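Local coordinates for Exo-alpha-sialidase (Clostridium perfringens, PDB 2VO8), which probably releases terminal sialic acids as a family 33 glycoside hydrolase and carries a cohesin module that probably binds dockerin partners with high affinity, at residues A[28-33]-A[97-102]; A[43-48]-A[78-83]. One frame throughout, in Å; residues are numbered along the deposited sequence.

Contact 1 (A[28-33]-A[97-102])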
ATOM      1  N   ALA A  28      -5.557  -2.270  -5.156  1.00 18.71           N
ATOM      2  CA  ALA A  28      -4.129  -1.988  -5.171  1.00 18.68           C
ATOM      3  C   ALA A  28      -3.421  -2.797  -4.095  1.00 18.48           C
ATOM      4  O   ALA A  28      -3.844  -2.809  -2.937  1.00 19.27           O
ATOM      5  CB  ALA A  28      -3.879  -0.503  -4.973  1.00 17.84           C
ATOM      6  N   ILE A  29      -2.341  -3.468  -4.483  1.00 18.42           N
ATOM      7  CA  ILE A  29      -1.657  -4.404  -3.599  1.00 19.52           C
ATOM      8  C   ILE A  29      -0.326  -3.832  -3.119  1.00 19.69           C
ATOM      9  O   ILE A  29       0.603  -3.648  -3.906  1.00 18.70           O
ATOM     10  CB  ILE A  29      -1.403  -5.754  -4.294  1.00 19.49           C
ATOM     11  CG1 ILE A  29      -2.727  -6.385  -4.731  1.00 22.48           C
ATOM     12  CG2 ILE A  29      -0.640  -6.693  -3.372  1.00 20.78           C
ATOM     13  CD1 ILE A  29      -2.560  -7.634  -5.568  1.00 22.75           C
ATOM     14  N   LEU A  30      -0.245  -3.553  -1.823  1.00 18.38           N
ATOM     15  CA  LEU A  30       0.918  -2.906  -1.248  1.00 18.00           C
ATOM     16  C   LEU A  30       1.875  -3.939  -0.643  1.00 18.55           C
ATOM     17  O   LEU A  30       1.449  -4.869   0.040  1.00 17.46           O
ATOM     18  CB  LEU A  30       0.542  -1.900  -0.208  1.00 16.97           C
ATOM     19  CG  LEU A  30      -0.665  -0.993  -0.439  1.00 18.39           C
ATOM     20  CD1 LEU A  30      -0.715   0.020   0.693  1.00 17.08           C
ATOM     21  CD2 LEU A  30      -0.464  -0.316  -1.830  1.00 17.03           C
ATOM     22  N   GLY A  31       3.165  -3.800  -0.921  1.00 18.71           N
ATOM     23  CA  GLY A  31       4.122  -4.775  -0.375  1.00 18.76           C
ATOM     24  C   GLY A  31       5.514  -4.225  -0.193  1.00 17.91           C
ATOM     25  O   GLY A  31       5.717  -3.013  -0.128  1.00 16.15           O
ATOM     26  N   ILE A  32       6.452  -5.159  -0.065  1.00 18.94           N
ATOM     27  CA  ILE A  32       7.888  -4.831   0.048  1.00 20.16           C
ATOM     28  C   ILE A  32       8.656  -5.716  -0.929  1.00 19.42           C
ATOM     29  O   ILE A  32       8.132  -6.750  -1.402  1.00 19.39           O
ATOM     30  CB  ILE A  32       8.378  -4.987   1.515  1.00 19.29           C
ATOM     31  CG1 ILE A  32       8.157  -6.405   2.056  1.00 19.27           C
ATOM     32  CG2 ILE A  32       7.732  -3.933   2.465  1.00 18.25           C
ATOM     33  CD1 ILE A  32       8.849  -6.622   3.424  1.00 21.44           C
ATOM     34  N   GLU A  33       9.889  -5.320  -1.270  1.00 22.40           N
ATOM     35  CA  GLU A  33      10.712  -6.088  -2.212  1.00 22.16           C
ATOM     36  C   GLU A  33      12.182  -5.721  -1.985  1.00 21.98           C
ATOM     37  O   GLU A  33      12.493  -4.629  -1.544  1.00 20.41           O
ATOM     38  CB  GLU A  33      10.284  -5.830  -3.665  1.00 24.11           C
ATOM     39  CG  GLU A  33      11.086  -6.568  -4.763  1.00 24.49           C
ATOM     40  CD  GLU A  33      12.396  -5.864  -5.122  1.00 27.10           C
ATOM     41  OE1 GLU A  33      12.484  -4.636  -4.974  1.00 30.08           O
ATOM     42  OE2 GLU A  33      13.352  -6.554  -5.535  1.00 31.61           O
ATOM     43  N   VAL A  97      -0.762  -5.691   1.962  1.00 19.41           N
ATOM     44  CA  VAL A  97      -2.038  -4.983   2.133  1.00 20.20           C
ATOM     45  C   VAL A  97      -2.810  -4.959   0.809  1.00 20.27           C
ATOM     46  O   VAL A  97      -2.198  -4.820  -0.257  1.00 18.84           O
ATOM     47  CB  VAL A  97      -1.830  -3.535   2.584  1.00 18.94           C
ATOM     48  CG1 VAL A  97      -3.270  -2.800   2.756  1.00 19.19           C
ATOM     49  CG2 VAL A  97      -0.959  -3.444   3.817  1.00 19.22           C
ATOM     50  N   LYS A  98      -4.134  -5.143   0.896  1.00 20.56           N
ATOM     51  CA  LYS A  98      -5.057  -4.997  -0.244  1.00 21.35           C
ATOM     52  C   LYS A  98      -5.850  -3.719   0.010  1.00 19.92           C
ATOM     53  O   LYS A  98      -6.531  -3.619   1.030  1.00 17.72           O
ATOM     54  CB  LYS A  98      -6.061  -6.146  -0.272  1.00 22.91           C
ATOM     55  CG  LYS A  98      -5.489  -7.539  -0.445  1.00 24.77           C
ATOM     56  CD  LYS A  98      -6.602  -8.578  -0.665  1.00 24.98           C
ATOM     57  CE  LYS A  98      -6.810  -9.584   0.472  1.00 28.91           C
ATOM     58  NZ  LYS A  98      -7.352 -10.844  -0.177  1.00 27.28           N
ATOM     59  N   VAL A  99      -5.784  -2.752  -0.909  1.00 17.85           N
ATOM     60  CA  VAL A  99      -6.598  -1.534  -0.810  1.00 18.80           C
ATOM     61  C   VAL A  99      -7.673  -1.596  -1.902  1.00 18.46           C
ATOM     62  O   VAL A  99      -7.372  -1.656  -3.081  1.00 19.17           O
ATOM     63  CB  VAL A  99      -5.759  -0.220  -0.956  1.00 18.98           C
ATOM     64  CG1 VAL A  99      -6.643   1.046  -0.799  1.00 16.95           C
ATOM     65  CG2 VAL A  99      -4.627  -0.170   0.003  1.00 17.73           C
ATOM     66  N   ASN A 100      -8.941  -1.682  -1.497  1.00 18.17           N
ATOM     67  CA  ASN A 100     -10.037  -1.899  -2.438  1.00 17.20           C
ATOM     68  C   ASN A 100     -10.702  -0.531  -2.680  1.00 16.52           C
ATOM     69  O   ASN A 100     -11.054   0.167  -1.731  1.00 15.44           O
ATOM     70  CB  ASN A 100     -11.042  -2.906  -1.883  1.00 18.09           C
ATOM     71  CG  ASN A 100     -11.994  -3.374  -2.924  1.00 20.50           C
ATOM     72  OD1 ASN A 100     -12.922  -2.610  -3.323  1.00 23.08           O
ATOM     73  ND2 ASN A 100     -11.779  -4.594  -3.437  1.00 18.44           N
ATOM     74  N   LEU A 101     -10.763  -0.152  -3.950  1.00 17.39           N
ATOM     75  CA  LEU A 101     -11.236   1.165  -4.425  1.00 16.91           C
ATOM     76  C   LEU A 101     -12.228   0.987  -5.548  1.00 15.96           C
ATOM     77  O   LEU A 101     -12.148   0.062  -6.282  1.00 14.37           O
ATOM     78  CB  LEU A 101     -10.056   2.002  -4.949  1.00 17.10           C
ATOM     79  CG  LEU A 101      -9.032   2.348  -3.858  1.00 18.98           C
ATOM     80  CD1 LEU A 101      -7.593   2.012  -4.331  1.00 19.85           C
ATOM     81  CD2 LEU A 101      -9.104   3.743  -3.377  1.00 19.21           C
ATOM     82  N   THR A 102     -13.178   1.914  -5.686  1.00 17.74           N
ATOM     83  CA  THR A 102     -14.077   1.966  -6.852  1.00 16.73           C
ATOM     84  C   THR A 102     -13.981   3.365  -7.482  1.00 16.04           C
ATOM     85  O   THR A 102     -14.193   4.375  -6.784  1.00 16.55           O
ATOM     86  CB  THR A 102     -15.530   1.680  -6.484  1.00 18.60           C
ATOM     87  OG1 THR A 102     -15.631   0.392  -5.829  1.00 18.70           O
ATOM     88  CG2 THR A 102     -16.462   1.748  -7.733  1.00 16.60           C
TER
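The peptide groups of Ala28 and Leu30 meet those of Val99 and Val97 edge to edge in an antiparallel ladder, with Ala28, Leu30, Val97 and Val99 standing on one face and Ile29 and Lys98 on the other. Ala28 and Val99 form a hydrogen-bonded pair: Ala28 N reaches Val99 O at 2.8 Å, and Val99 N answers to Ala28 O, with both donors lying in the carbonyl plane of their acceptor. Leu30 and Val97 form the next such pair, drawn less evenly. Leu30 N gives to Val97 O at 2.8 Å from a position tilted 20° out of the carbonyl plane, and the return bond from Val97 N to Leu30 O, at 3.0 Å, is tilted to a similar degree. Val97 O also receives a C-H...O contact from Ile29 CA at 3.4 Å.

The face of Ala28, Leu30, Val97 and Val99 is wholly apolar. Leu30 does most of the bridging. Its CG stands anti to the carbonyl carbon (chi1 -41°), which places CD1 4.0 Å from CG2 of Val99, while its CB lies 4.0 Å from CB of Val97. Branched valines keep their methyls close to the backbone, and the small Ala28 adds only its CB, 4.4 Å from CB of Val99. Phe48 and Ile81 cover this face from the facing strands. Ile29 and Lys98 form a non-hydrogen-bonded pair at the partly exposed side of the sheet, where a lysine can keep its charged end in water.

Chemically, the work is divided: four backbone bonds pair the N-H and C=O groups of Ala28, Leu30, Val97 and Val99, Ile29 bonds on its other side to Lys15, and the aliphatic side chains, which ask for no polar partner, are suited to the hydrophobic interior of the cohesin sandwich.

Contact 2 (A[43-48]-A[78-83]); sequences SAEYLF and KVRILV
Leu47 and Tyr46 owe their contacts with 78-83 to their torsions. Leu47 has CG anti to the backbone N, and chi2 of 79° then turns CD1 across to the neighbouring strand, where it rests 3.4 Å from Val79 C, close against the peptide joining Val79 to Arg80. Tyr46 instead has CG anti to the carbonyl carbon (chi1 -52°), so that CE2 of its ring comes to 3.9 Å from CG2 of Val83. Val83 approaches that ring obliquely, while CG2 of Ile81 lies at its edge.

Phe48 continues this row of apolar groups. Its CB lies 3.9 Å from CD1 of Ile81, and Val79 CG2 meets the ring at its edge. Large rings suit this face because it looks into the interior, where Leu114 touches both of them, while beta-branched Val79, Ile81 and Val83 favour the extended backbone and fill the spaces beside the rings.

The opposite face is mixed. Glu45 extends alongside Leu82, pointing the same way, with its CG 3.7 Å from Leu82 CD2: the hydrocarbon part packs and the carboxylate can stay in solvent. Arg80 crosses near it, but Glu45 OE2 and Arg80 NE are 5.3 Å apart, too far for a salt bridge, though the opposite charges may still attract weakly.

Six backbone bonds join the strands in three hydrogen-bonded pairs, Ala44-Val83, Tyr46-Ile81 and Phe48-Val79; Phe48 N to Val79 O, at 2.8 Å, is nearly straight (174°). Such a pair, flanked by strands 107-121 and 67-75, forms the centre of one sheet of the jelly-roll beta-sandwich of cohesins. In related cohesins the outer face of the corresponding sheet receives the dockerin; by this strand order the face with Glu45, Leu47, Arg80 and Leu82 would be its counterpart, though no partner is bound.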
ATOM      1  N   SER A  43       7.023  -5.204  11.051  1.00 20.17           N
ATOM      2  CA  SER A  43       5.876  -4.296  10.857  1.00 20.13           C
ATOM      3  C   SER A  43       6.194  -3.435   9.667  1.00 20.86           C
ATOM      4  O   SER A  43       7.375  -3.257   9.358  1.00 20.04           O
ATOM      5  CB  SER A  43       5.654  -3.420  12.096  1.00 20.06           C
ATOM      6  OG  SER A  43       6.777  -2.654  12.448  1.00 21.66           O
ATOM      7  N   ALA A  44       5.164  -2.904   9.008  1.00 19.18           N
ATOM      8  CA  ALA A  44       5.407  -1.863   7.994  1.00 19.40           C
ATOM      9  C   ALA A  44       4.403  -0.727   8.197  1.00 19.56           C
ATOM     10  O   ALA A  44       3.377  -0.880   8.908  1.00 19.34           O
ATOM     11  CB  ALA A  44       5.374  -2.442   6.624  1.00 18.25           C
ATOM     12  N   GLU A  45       4.687   0.415   7.579  1.00 20.29           N
ATOM     13  CA  GLU A  45       3.773   1.551   7.609  1.00 20.11           C
ATOM     14  C   GLU A  45       3.804   2.319   6.293  1.00 19.93           C
ATOM     15  O   GLU A  45       4.864   2.757   5.843  1.00 18.36           O
ATOM     16  CB  GLU A  45       4.117   2.484   8.771  1.00 20.68           C
ATOM     17  CG  GLU A  45       3.475   3.859   8.674  1.00 22.04           C
ATOM     18  CD  GLU A  45       3.756   4.720   9.890  1.00 24.21           C
ATOM     19  OE1 GLU A  45       4.399   4.222  10.837  1.00 29.53           O
ATOM     20  OE2 GLU A  45       3.334   5.896   9.898  1.00 26.57           O
ATOM     21  N   TYR A  46       2.637   2.481   5.679  1.00 18.91           N
ATOM     22  CA  TYR A  46       2.502   3.327   4.499  1.00 19.34           C
ATOM     23  C   TYR A  46       1.720   4.597   4.820  1.00 19.77           C
ATOM     24  O   TYR A  46       0.966   4.644   5.791  1.00 19.51           O
ATOM     25  CB  TYR A  46       1.817   2.561   3.365  1.00 18.43           C
ATOM     26  CG  TYR A  46       2.455   1.226   3.057  1.00 20.07           C
ATOM     27  CD1 TYR A  46       3.616   1.147   2.299  1.00 18.74           C
ATOM     28  CD2 TYR A  46       1.896   0.043   3.521  1.00 18.91           C
ATOM     29  CE1 TYR A  46       4.204  -0.071   2.014  1.00 20.14           C
ATOM     30  CE2 TYR A  46       2.475  -1.180   3.241  1.00 18.20           C
ATOM     31  CZ  TYR A  46       3.628  -1.231   2.487  1.00 18.41           C
ATOM     32  OH  TYR A  46       4.210  -2.447   2.206  1.00 19.90           O
ATOM     33  N   LEU A  47       1.909   5.624   3.997  1.00 19.68           N
ATOM     34  CA  LEU A  47       0.908   6.645   3.821  1.00 20.64           C
ATOM     35  C   LEU A  47       0.531   6.504   2.352  1.00 20.45           C
ATOM     36  O   LEU A  47       1.349   6.721   1.448  1.00 19.29           O
ATOM     37  CB  LEU A  47       1.320   8.055   4.257  1.00 20.63           C
ATOM     38  CG  LEU A  47       0.080   8.988   4.184  1.00 21.39           C
ATOM     39  CD1 LEU A  47      -0.880   8.856   5.355  1.00 23.29           C
ATOM     40  CD2 LEU A  47       0.464  10.451   3.916  1.00 24.05           C
ATOM     41  N   PHE A  48      -0.707   6.040   2.163  1.00 19.54           N
ATOM     42  CA  PHE A  48      -1.258   5.692   0.854  1.00 19.77           C
ATOM     43  C   PHE A  48      -2.041   6.896   0.348  1.00 19.27           C
ATOM     44  O   PHE A  48      -2.886   7.405   1.054  1.00 19.13           O
ATOM     45  CB  PHE A  48      -2.197   4.501   0.944  1.00 18.05           C
ATOM     46  CG  PHE A  48      -2.903   4.183  -0.362  1.00 18.42           C
ATOM     47  CD1 PHE A  48      -2.276   3.463  -1.366  1.00 18.10           C
ATOM     48  CD2 PHE A  48      -4.199   4.627  -0.589  1.00 18.91           C
ATOM     49  CE1 PHE A  48      -2.917   3.173  -2.552  1.00 18.12           C
ATOM     50  CE2 PHE A  48      -4.837   4.320  -1.743  1.00 16.46           C
ATOM     51  CZ  PHE A  48      -4.232   3.602  -2.725  1.00 18.80           C
ATOM     52  N   LYS A  78      -5.601  10.603   1.806  1.00 21.96           N
ATOM     53  CA  LYS A  78      -4.338  10.286   2.519  1.00 22.35           C
ATOM     54  C   LYS A  78      -4.637   9.333   3.662  1.00 21.60           C
ATOM     55  O   LYS A  78      -5.332   9.711   4.603  1.00 20.54           O
ATOM     56  CB  LYS A  78      -3.668  11.542   3.060  1.00 23.46           C
ATOM     57  CG  LYS A  78      -3.248  12.511   1.956  1.00 23.81           C
ATOM     58  CD  LYS A  78      -2.468  13.665   2.504  1.00 25.61           C
ATOM     59  CE  LYS A  78      -1.988  14.586   1.380  1.00 29.64           C
ATOM     60  NZ  LYS A  78      -1.678  15.953   1.859  1.00 28.76           N
ATOM     61  N   VAL A  79      -4.123   8.101   3.550  1.00 21.07           N
ATOM     62  CA  VAL A  79      -4.529   6.993   4.436  1.00 21.83           C
ATOM     63  C   VAL A  79      -3.277   6.415   5.115  1.00 22.39           C
ATOM     64  O   VAL A  79      -2.372   5.891   4.447  1.00 20.12           O
ATOM     65  CB  VAL A  79      -5.257   5.876   3.706  1.00 22.04           C
ATOM     66  CG1 VAL A  79      -5.884   4.839   4.739  1.00 24.94           C
ATOM     67  CG2 VAL A  79      -6.329   6.406   2.751  1.00 21.93           C
ATOM     68  N   ARG A  80      -3.257   6.527   6.435  1.00 22.91           N
ATOM     69  CA  ARG A  80      -2.214   5.932   7.255  1.00 23.36           C
ATOM     70  C   ARG A  80      -2.531   4.460   7.439  1.00 21.87           C
ATOM     71  O   ARG A  80      -3.613   4.120   7.914  1.00 22.31           O
ATOM     72  CB  ARG A  80      -2.111   6.633   8.605  1.00 23.21           C
ATOM     73  CG  ARG A  80      -1.018   6.013   9.452  1.00 26.15           C
ATOM     74  CD  ARG A  80      -0.612   6.905  10.597  1.00 29.24           C
ATOM     75  NE  ARG A  80      -1.602   6.912  11.681  1.00 33.32           N
ATOM     76  CZ  ARG A  80      -2.311   7.973  12.089  1.00 34.25           C
ATOM     77  NH1 ARG A  80      -2.180   9.177  11.507  1.00 38.01           N
ATOM     78  NH2 ARG A  80      -3.178   7.838  13.090  1.00 35.34           N
ATOM     79  N   ILE A  81      -1.589   3.603   7.074  1.00 20.16           N
ATOM     80  CA  ILE A  81      -1.756   2.148   7.074  1.00 19.96           C
ATOM     81  C   ILE A  81      -0.617   1.530   7.882  1.00 21.42           C
ATOM     82  O   ILE A  81       0.565   1.757   7.574  1.00 19.94           O
ATOM     83  CB  ILE A  81      -1.775   1.549   5.681  1.00 20.48           C
ATOM     84  CG1 ILE A  81      -2.859   2.223   4.818  1.00 18.48           C
ATOM     85  CG2 ILE A  81      -1.903   0.005   5.741  1.00 20.07           C
ATOM     86  CD1 ILE A  81      -2.954   1.670   3.520  1.00 18.31           C
ATOM     87  N   LEU A  82      -0.996   0.828   8.968  1.00 20.68           N
ATOM     88  CA  LEU A  82      -0.031   0.122   9.830  1.00 22.04           C
ATOM     89  C   LEU A  82      -0.265  -1.359   9.621  1.00 22.23           C
ATOM     90  O   LEU A  82      -1.406  -1.841   9.842  1.00 21.18           O
ATOM     91  CB  LEU A  82      -0.260   0.474  11.308  1.00 23.43           C
ATOM     92  CG  LEU A  82      -0.154   1.947  11.701  1.00 25.74           C
ATOM     93  CD1 LEU A  82      -0.406   2.211  13.220  1.00 27.70           C
ATOM     94  CD2 LEU A  82       1.196   2.498  11.316  1.00 26.49           C
ATOM     95  N   VAL A  83       0.788  -2.072   9.196  1.00 21.50           N
ATOM     96  CA  VAL A  83       0.802  -3.521   8.983  1.00 22.12           C
ATOM     97  C   VAL A  83       1.702  -4.103  10.089  1.00 22.40           C
ATOM     98  O   VAL A  83       2.812  -3.643  10.277  1.00 20.69           O
ATOM     99  CB  VAL A  83       1.510  -4.028   7.674  1.00 24.95           C
ATOM    100  CG1 VAL A  83       1.075  -5.447   7.379  1.00 25.43           C
ATOM    101  CG2 VAL A  83       1.332  -3.131   6.439  1.00 25.60           C
TER

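Contacts 1 and 2 belong to the two facing layers of the cohesin sandwich, their centres about 11 Å apart, and their apolar faces meet in the core. Val97 of contact 1 packs on Val83 of contact 2, CG2 to CG2 at 3.5 Å, and Leu30 CD1 lies 3.8 Å from Tyr46 CD2. A polar link accompanies this packing: Tyr46 OH lies 2.8 Å from Gly31 O, a probable but weak hydrogen bond that gives the buried hydroxyl a partner. In sequence, 43-48 and 78-83 both fall between 28-33 and 97-102, so the outer pair of segments lies in one layer and the inner pair in the other; the chain crosses between layers from 26-33 to 41-49 and again from 78-85 to 95-103. The sialidase active site is not part of this module.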